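Local coordinates for 6-phosphogluconolactonase (Trypanosoma cruzi, PDB 6VYE), which probably hydrolyses 6-phosphogluconolactone to 6-phosphogluconate, the second step of the oxidative branch of the pentose phosphate pathway, at residues R41-G52 against E74-D83. Numbering follows the deposited sequence.
Sequences RTNWPLSIALSG and ERALRFFFGD. With PO4 (phosphate ion), chain C.
Strands 46-50 and 77-81 are the parallel, adjacent strands of a beta-alpha-beta crossover in the Rossmann-like central sheet, linked through helices 54-66 and 68-73 and paired from Leu46 beside Leu77 to Leu50 beside Phe81. Six backbone hydrogen bonds join the two segments, from Leu46 N to Ala76 O (2.9 Å) through to Gly82 N on Leu50 O. On one face Ile48 CG2 lies 3.5 Å from Phe79 CD1; chi1 -173° puts CG1 anti to the backbone N and leaves CG2 to meet the ring obliquely. Leu50 brings CD2 to the edge of the same ring, and Leu77 CB of its own strand lies over one face, toward the rim. Arg78, on the face of Ser47 and Phe80, brings NH2 3.5 Å from CG of Pro45, which a cis peptide bond joins to Trp44; a water links Pro45 O to Arg78 NE. Before the strands, the Trp44 indole is sandwiched between Arg41 CG and Ala76 CB, the latter a CH-pi contact 4.2 Å from the centroid of the six-membered ring. Arg41 closes this end with a salt bridge: NE and NH1 both reach Glu74 OE1 (3.2 and 3.0 Å), guanidinium and carboxylate nearly coplanar, and NH2 donates to O4 of a phosphate ion, probably from the crystallisation liquor. Strand 163-167 pairs with the other edge of 46-50. Helices 68-73 and 95-104 cover the Phe79 face, whereas helix 128-146 packs on Ser47 and Phe80 across the sheet.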
ATOM      1  N   ARG A  41       6.393 -12.083 -19.457  1.00 16.53           N
ATOM      2  CA  ARG A  41       5.029 -12.657 -19.266  1.00 18.07           C
ATOM      3  C   ARG A  41       5.081 -13.938 -18.414  1.00 16.76           C
ATOM      4  O   ARG A  41       4.070 -14.243 -17.768  1.00 16.73           O
ATOM      5  CB  ARG A  41       4.350 -12.906 -20.619  1.00 19.11           C
ATOM      6  CG  ARG A  41       3.731 -11.658 -21.232  1.00 20.66           C
ATOM      7  CD  ARG A  41       3.191 -11.868 -22.639  1.00 22.88           C
ATOM      8  NE  ARG A  41       2.405 -10.741 -23.149  1.00 25.24           N
ATOM      9  CZ  ARG A  41       2.909  -9.627 -23.692  1.00 24.30           C
ATOM     10  NH1 ARG A  41       2.100  -8.664 -24.100  1.00 24.44           N
ATOM     11  NH2 ARG A  41       4.215  -9.440 -23.741  1.00 25.65           N
ATOM     12  N   THR A  42       6.195 -14.669 -18.396  1.00 16.51           N
ATOM     13  CA  THR A  42       6.315 -15.934 -17.625  1.00 16.34           C
ATOM     14  C   THR A  42       6.326 -15.657 -16.118  1.00 15.75           C
ATOM     15  O   THR A  42       6.119 -16.581 -15.383  1.00 15.96           O
ATOM     16  CB  THR A  42       7.513 -16.757 -18.107  1.00 16.94           C
ATOM     17  OG1 THR A  42       8.684 -15.977 -17.939  1.00 16.44           O
ATOM     18  CG2 THR A  42       7.360 -17.232 -19.539  1.00 17.18           C
ATOM     19  N   ASN A  43       6.570 -14.424 -15.681  1.00 18.05           N
ATOM     20  CA  ASN A  43       6.586 -14.016 -14.250  1.00 18.31           C
ATOM     21  C   ASN A  43       5.222 -13.460 -13.860  1.00 18.51           C
ATOM     22  O   ASN A  43       4.964 -13.321 -12.624  1.00 16.80           O
ATOM     23  CB  ASN A  43       7.639 -12.956 -13.927  1.00 19.64           C
ATOM     24  CG  ASN A  43       9.038 -13.438 -14.227  1.00 20.61           C
ATOM     25  OD1 ASN A  43       9.360 -14.581 -13.972  1.00 22.71           O
ATOM     26  ND2 ASN A  43       9.836 -12.605 -14.863  1.00 22.71           N
ATOM     27  N   TRP A  44       4.379 -13.164 -14.856  1.00 17.02           N
ATOM     28  CA  TRP A  44       2.987 -12.728 -14.600  1.00 17.11           C
ATOM     29  C   TRP A  44       2.226 -13.909 -13.998  1.00 17.82           C
ATOM     30  O   TRP A  44       2.513 -15.069 -14.305  1.00 16.26           O
ATOM     31  CB  TRP A  44       2.312 -12.190 -15.861  1.00 15.82           C
ATOM     32  CG  TRP A  44       2.992 -11.036 -16.524  1.00 16.12           C
ATOM     33  CD1 TRP A  44       4.188 -10.445 -16.206  1.00 15.08           C
ATOM     34  CD2 TRP A  44       2.487 -10.338 -17.679  1.00 16.11           C
ATOM     35  NE1 TRP A  44       4.454  -9.444 -17.102  1.00 16.74           N
ATOM     36  CE2 TRP A  44       3.436  -9.347 -18.012  1.00 16.38           C
ATOM     37  CE3 TRP A  44       1.347 -10.483 -18.480  1.00 15.88           C
ATOM     38  CZ2 TRP A  44       3.267  -8.490 -19.097  1.00 16.59           C
ATOM     39  CZ3 TRP A  44       1.171  -9.629 -19.544  1.00 15.89           C
ATOM     40  CH2 TRP A  44       2.131  -8.662 -19.860  1.00 16.45           C
ATOM     41  N   PRO A  45       1.226 -13.670 -13.125  1.00 19.09           N
ATOM     42  CA  PRO A  45       0.841 -12.326 -12.714  1.00 17.55           C
ATOM     43  C   PRO A  45       1.790 -11.781 -11.649  1.00 19.00           C
ATOM     44  O   PRO A  45       2.193 -12.525 -10.761  1.00 21.08           O
ATOM     45  CB  PRO A  45      -0.560 -12.499 -12.102  1.00 18.04           C
ATOM     46  CG  PRO A  45      -0.563 -13.936 -11.615  1.00 19.17           C
ATOM     47  CD  PRO A  45       0.353 -14.709 -12.553  1.00 18.82           C
ATOM     48  N   LEU A  46       2.105 -10.493 -11.759  1.00 17.80           N
ATOM     49  CA  LEU A  46       2.898  -9.774 -10.746  1.00 16.45           C
ATOM     50  C   LEU A  46       1.983  -9.440  -9.566  1.00 15.81           C
ATOM     51  O   LEU A  46       0.822  -8.970  -9.769  1.00 16.73           O
ATOM     52  CB  LEU A  46       3.498  -8.513 -11.372  1.00 16.66           C
ATOM     53  CG  LEU A  46       4.385  -8.699 -12.609  1.00 16.43           C
ATOM     54  CD1 LEU A  46       4.911  -7.354 -13.034  1.00 17.14           C
ATOM     55  CD2 LEU A  46       5.572  -9.611 -12.324  1.00 18.08           C
ATOM     56  N   SER A  47       2.520  -9.586  -8.359  1.00 14.12           N
ATOM     57  CA  SER A  47       1.791  -9.295  -7.097  1.00 12.64           C
ATOM     58  C   SER A  47       1.734  -7.775  -6.881  1.00 11.69           C
ATOM     59  O   SER A  47       2.776  -7.117  -6.859  1.00 11.21           O
ATOM     60  CB  SER A  47       2.406 -10.051  -5.952  1.00 12.64           C
ATOM     61  OG  SER A  47       3.792  -9.843  -5.903  1.00 11.15           O
ATOM     62  N   ILE A  48       0.538  -7.225  -6.740  1.00 12.95           N
ATOM     63  CA  ILE A  48       0.352  -5.805  -6.325  1.00 13.11           C
ATOM     64  C   ILE A  48      -0.427  -5.758  -4.998  1.00 12.43           C
ATOM     65  O   ILE A  48      -1.426  -6.432  -4.877  1.00 12.71           O
ATOM     66  CB  ILE A  48      -0.314  -5.001  -7.438  1.00 13.10           C
ATOM     67  CG1 ILE A  48      -0.332  -3.519  -7.063  1.00 14.14           C
ATOM     68  CG2 ILE A  48      -1.706  -5.541  -7.764  1.00 13.14           C
ATOM     69  CD1 ILE A  48      -0.529  -2.600  -8.222  1.00 16.14           C
ATOM     70  N   ALA A  49      -0.021  -4.908  -4.060  1.00 12.55           N
ATOM     71  CA  ALA A  49      -0.794  -4.642  -2.840  1.00 11.78           C
ATOM     72  C   ALA A  49      -1.410  -3.253  -3.015  1.00 12.12           C
ATOM     73  O   ALA A  49      -0.614  -2.281  -3.198  1.00 13.68           O
ATOM     74  CB  ALA A  49       0.065  -4.741  -1.615  1.00 12.24           C
ATOM     75  N   LEU A  50      -2.751  -3.201  -3.044  1.00 11.35           N
ATOM     76  CA  LEU A  50      -3.536  -1.983  -3.330  1.00 13.17           C
ATOM     77  C   LEU A  50      -3.687  -1.171  -2.040  1.00 15.18           C
ATOM     78  O   LEU A  50      -3.771  -1.771  -0.987  1.00 15.41           O
ATOM     79  CB  LEU A  50      -4.913  -2.362  -3.874  1.00 13.91           C
ATOM     80  CG  LEU A  50      -4.955  -3.204  -5.142  1.00 13.16           C
ATOM     81  CD1 LEU A  50      -6.398  -3.474  -5.562  1.00 13.19           C
ATOM     82  CD2 LEU A  50      -4.227  -2.512  -6.254  1.00 13.85           C
ATOM     83  N   SER A  51      -3.699   0.153  -2.135  1.00 16.54           N
ATOM     84  CA  SER A  51      -4.161   1.045  -1.040  1.00 19.11           C
ATOM     85  C   SER A  51      -5.624   1.459  -1.279  1.00 19.51           C
ATOM     86  O   SER A  51      -6.108   1.372  -2.452  1.00 18.40           O
ATOM     87  CB  SER A  51      -3.263   2.247  -0.942  1.00 18.72           C
ATOM     88  OG  SER A  51      -3.262   2.886  -2.209  1.00 21.18           O
ATOM     89  N   GLY A  52      -6.303   1.897  -0.216  1.00 19.30           N
ATOM     90  CA  GLY A  52      -7.635   2.551  -0.292  1.00 19.16           C
ATOM     91  C   GLY A  52      -7.521   4.063  -0.462  1.00 20.11           C
ATOM     92  O   GLY A  52      -6.398   4.573  -0.600  1.00 21.51           O
ATOM     93  N   GLU A  74      -4.918 -10.881 -20.200  1.00 17.07           N
ATOM     94  CA  GLU A  74      -3.464 -11.196 -20.177  1.00 18.54           C
ATOM     95  C   GLU A  74      -3.032 -11.518 -18.734  1.00 16.38           C
ATOM     96  O   GLU A  74      -1.865 -11.942 -18.565  1.00 15.79           O
ATOM     97  CB  GLU A  74      -2.612 -10.103 -20.825  1.00 20.52           C
ATOM     98  CG  GLU A  74      -2.802  -9.948 -22.323  1.00 24.38           C
ATOM     99  CD  GLU A  74      -1.713  -9.087 -22.960  1.00 29.93           C
ATOM    100  OE1 GLU A  74      -0.498  -9.385 -22.744  1.00 30.91           O
ATOM    101  OE2 GLU A  74      -2.057  -8.072 -23.626  1.00 42.06           O
ATOM    102  N   ARG A  75      -3.935 -11.384 -17.751  1.00 15.33           N
ATOM    103  CA  ARG A  75      -3.699 -11.812 -16.347  1.00 15.36           C
ATOM    104  C   ARG A  75      -2.376 -11.216 -15.833  1.00 15.72           C
ATOM    105  O   ARG A  75      -1.549 -11.987 -15.291  1.00 17.51           O
ATOM    106  CB  ARG A  75      -3.684 -13.348 -16.305  1.00 15.28           C
ATOM    107  CG  ARG A  75      -4.974 -13.987 -16.808  1.00 16.07           C
ATOM    108  CD  ARG A  75      -4.952 -15.495 -16.954  1.00 15.81           C
ATOM    109  NE  ARG A  75      -4.321 -16.131 -15.801  1.00 17.69           N
ATOM    110  CZ  ARG A  75      -4.915 -16.400 -14.649  1.00 18.29           C
ATOM    111  NH1 ARG A  75      -6.189 -16.133 -14.466  1.00 19.51           N
ATOM    112  NH2 ARG A  75      -4.242 -16.985 -13.678  1.00 20.44           N
ATOM    113  N   ALA A  76      -2.136  -9.919 -16.019  1.00 14.55           N
ATOM    114  CA  ALA A  76      -0.850  -9.273 -15.685  1.00 15.16           C
ATOM    115  C   ALA A  76      -0.641  -9.095 -14.173  1.00 15.25           C
ATOM    116  O   ALA A  76       0.548  -9.080 -13.765  1.00 16.72           O
ATOM    117  CB  ALA A  76      -0.740  -7.967 -16.398  1.00 15.41           C
ATOM    118  N   LEU A  77      -1.703  -9.047 -13.366  1.00 14.93           N
ATOM    119  CA  LEU A  77      -1.628  -8.655 -11.931  1.00 14.22           C
ATOM    120  C   LEU A  77      -2.469  -9.595 -11.066  1.00 14.38           C
ATOM    121  O   LEU A  77      -3.605  -9.970 -11.446  1.00 13.36           O
ATOM    122  CB  LEU A  77      -2.097  -7.200 -11.725  1.00 14.79           C
ATOM    123  CG  LEU A  77      -1.128  -6.098 -12.175  1.00 16.15           C
ATOM    124  CD1 LEU A  77      -1.700  -4.708 -11.935  1.00 17.02           C
ATOM    125  CD2 LEU A  77       0.236  -6.202 -11.529  1.00 16.27           C
ATOM    126  N   ARG A  78      -1.939  -9.864  -9.880  1.00 13.21           N
ATOM    127  CA  ARG A  78      -2.647 -10.528  -8.770  1.00 14.02           C
ATOM    128  C   ARG A  78      -2.766  -9.476  -7.667  1.00 13.20           C
ATOM    129  O   ARG A  78      -1.741  -8.939  -7.196  1.00 11.85           O
ATOM    130  CB  ARG A  78      -1.912 -11.806  -8.366  1.00 14.15           C
ATOM    131  CG  ARG A  78      -2.758 -12.739  -7.530  1.00 16.26           C
ATOM    132  CD  ARG A  78      -1.882 -13.839  -6.914  1.00 17.57           C
ATOM    133  NE  ARG A  78      -1.352 -14.752  -7.938  1.00 19.80           N
ATOM    134  CZ  ARG A  78      -2.048 -15.720  -8.540  1.00 21.29           C
ATOM    135  NH1 ARG A  78      -3.329 -15.929  -8.277  1.00 21.64           N
ATOM    136  NH2 ARG A  78      -1.474 -16.467  -9.452  1.00 22.14           N
ATOM    137  N   PHE A  79      -4.011  -9.125  -7.383  1.00 12.76           N
ATOM    138  CA  PHE A  79      -4.398  -7.982  -6.542  1.00 12.79           C
ATOM    139  C   PHE A  79      -4.544  -8.462  -5.096  1.00 12.54           C
ATOM    140  O   PHE A  79      -5.449  -9.272  -4.801  1.00 13.62           O
ATOM    141  CB  PHE A  79      -5.683  -7.351  -7.089  1.00 12.48           C
ATOM    142  CG  PHE A  79      -5.547  -6.722  -8.459  1.00 13.10           C
ATOM    143  CD1 PHE A  79      -5.093  -5.422  -8.582  1.00 12.81           C
ATOM    144  CD2 PHE A  79      -5.923  -7.417  -9.604  1.00 13.29           C
ATOM    145  CE1 PHE A  79      -4.954  -4.834  -9.830  1.00 13.02           C
ATOM    146  CE2 PHE A  79      -5.791  -6.832 -10.858  1.00 13.99           C
ATOM    147  CZ  PHE A  79      -5.368  -5.518 -10.955  1.00 13.70           C
ATOM    148  N   PHE A  80      -3.704  -7.914  -4.235  1.00 12.79           N
ATOM    149  CA  PHE A  80      -3.732  -8.055  -2.757  1.00 14.02           C
ATOM    150  C   PHE A  80      -4.026  -6.680  -2.162  1.00 13.57           C
ATOM    151  O   PHE A  80      -4.065  -5.718  -2.896  1.00 13.53           O
ATOM    152  CB  PHE A  80      -2.377  -8.552  -2.267  1.00 13.74           C
ATOM    153  CG  PHE A  80      -1.991  -9.934  -2.732  1.00 14.28           C
ATOM    154  CD1 PHE A  80      -1.452 -10.145  -3.996  1.00 14.31           C
ATOM    155  CD2 PHE A  80      -2.125 -11.030  -1.893  1.00 15.18           C
ATOM    156  CE1 PHE A  80      -1.084 -11.416  -4.425  1.00 14.58           C
ATOM    157  CE2 PHE A  80      -1.787 -12.306  -2.332  1.00 15.85           C
ATOM    158  CZ  PHE A  80      -1.280 -12.498  -3.605  1.00 15.32           C
ATOM    159  N   PHE A  81      -4.209  -6.604  -0.857  1.00 15.35           N
ATOM    160  CA  PHE A  81      -4.488  -5.335  -0.145  1.00 16.79           C
ATOM    161  C   PHE A  81      -3.369  -5.080   0.848  1.00 17.73           C
ATOM    162  O   PHE A  81      -2.997  -6.020   1.566  1.00 19.02           O
ATOM    163  CB  PHE A  81      -5.876  -5.388   0.485  1.00 17.11           C
ATOM    164  CG  PHE A  81      -6.949  -5.403  -0.564  1.00 15.70           C
ATOM    165  CD1 PHE A  81      -7.512  -4.218  -1.010  1.00 15.30           C
ATOM    166  CD2 PHE A  81      -7.285  -6.593  -1.191  1.00 16.40           C
ATOM    167  CE1 PHE A  81      -8.470  -4.236  -2.010  1.00 15.25           C
ATOM    168  CE2 PHE A  81      -8.207  -6.599  -2.229  1.00 17.29           C
ATOM    169  CZ  PHE A  81      -8.813  -5.419  -2.617  1.00 16.13           C
ATOM    170  N   GLY A  82      -2.829  -3.863   0.804  1.00 16.44           N
ATOM    171  CA  GLY A  82      -1.817  -3.406   1.768  1.00 18.00           C
ATOM    172  C   GLY A  82      -2.439  -3.265   3.141  1.00 17.71           C
ATOM    173  O   GLY A  82      -1.741  -3.384   4.109  1.00 15.37           O
ATOM    174  N   ASP A  83      -3.724  -2.928   3.178  1.00 19.38           N
ATOM    175  CA  ASP A  83      -4.538  -2.915   4.409  1.00 21.52           C
ATOM    176  C   ASP A  83      -6.015  -3.083   4.050  1.00 20.03           C
ATOM    177  O   ASP A  83      -6.424  -2.922   2.854  1.00 17.03           O
ATOM    178  CB  ASP A  83      -4.292  -1.655   5.253  1.00 22.48           C
ATOM    179  CG  ASP A  83      -4.822  -0.374   4.658  1.00 27.00           C
ATOM    180  OD1 ASP A  83      -4.906  -0.288   3.405  1.00 32.33           O
ATOM    181  OD2 ASP A  83      -5.132   0.546   5.462  1.00 31.10           O
TER
HETATM  182  P   PO4 C 301       7.463 -11.291 -23.140  0.50 19.84           P
HETATM  183  O1  PO4 C 301       7.865 -11.292 -24.627  0.50 23.02           O
HETATM  184  O2  PO4 C 301       8.399 -12.207 -22.411  0.50 19.68           O
HETATM  185  O3  PO4 C 301       7.660  -9.897 -22.621  0.50 22.10           O
HETATM  186  O4  PO4 C 301       6.051 -11.714 -23.062  0.50 19.87           O
HETATM  187  O   HOH W   1       1.157 -13.257  -8.347  1.00 24.64           O
HETATM  188  O   HOH W   2      -4.729   1.792   2.201  1.00 24.98           O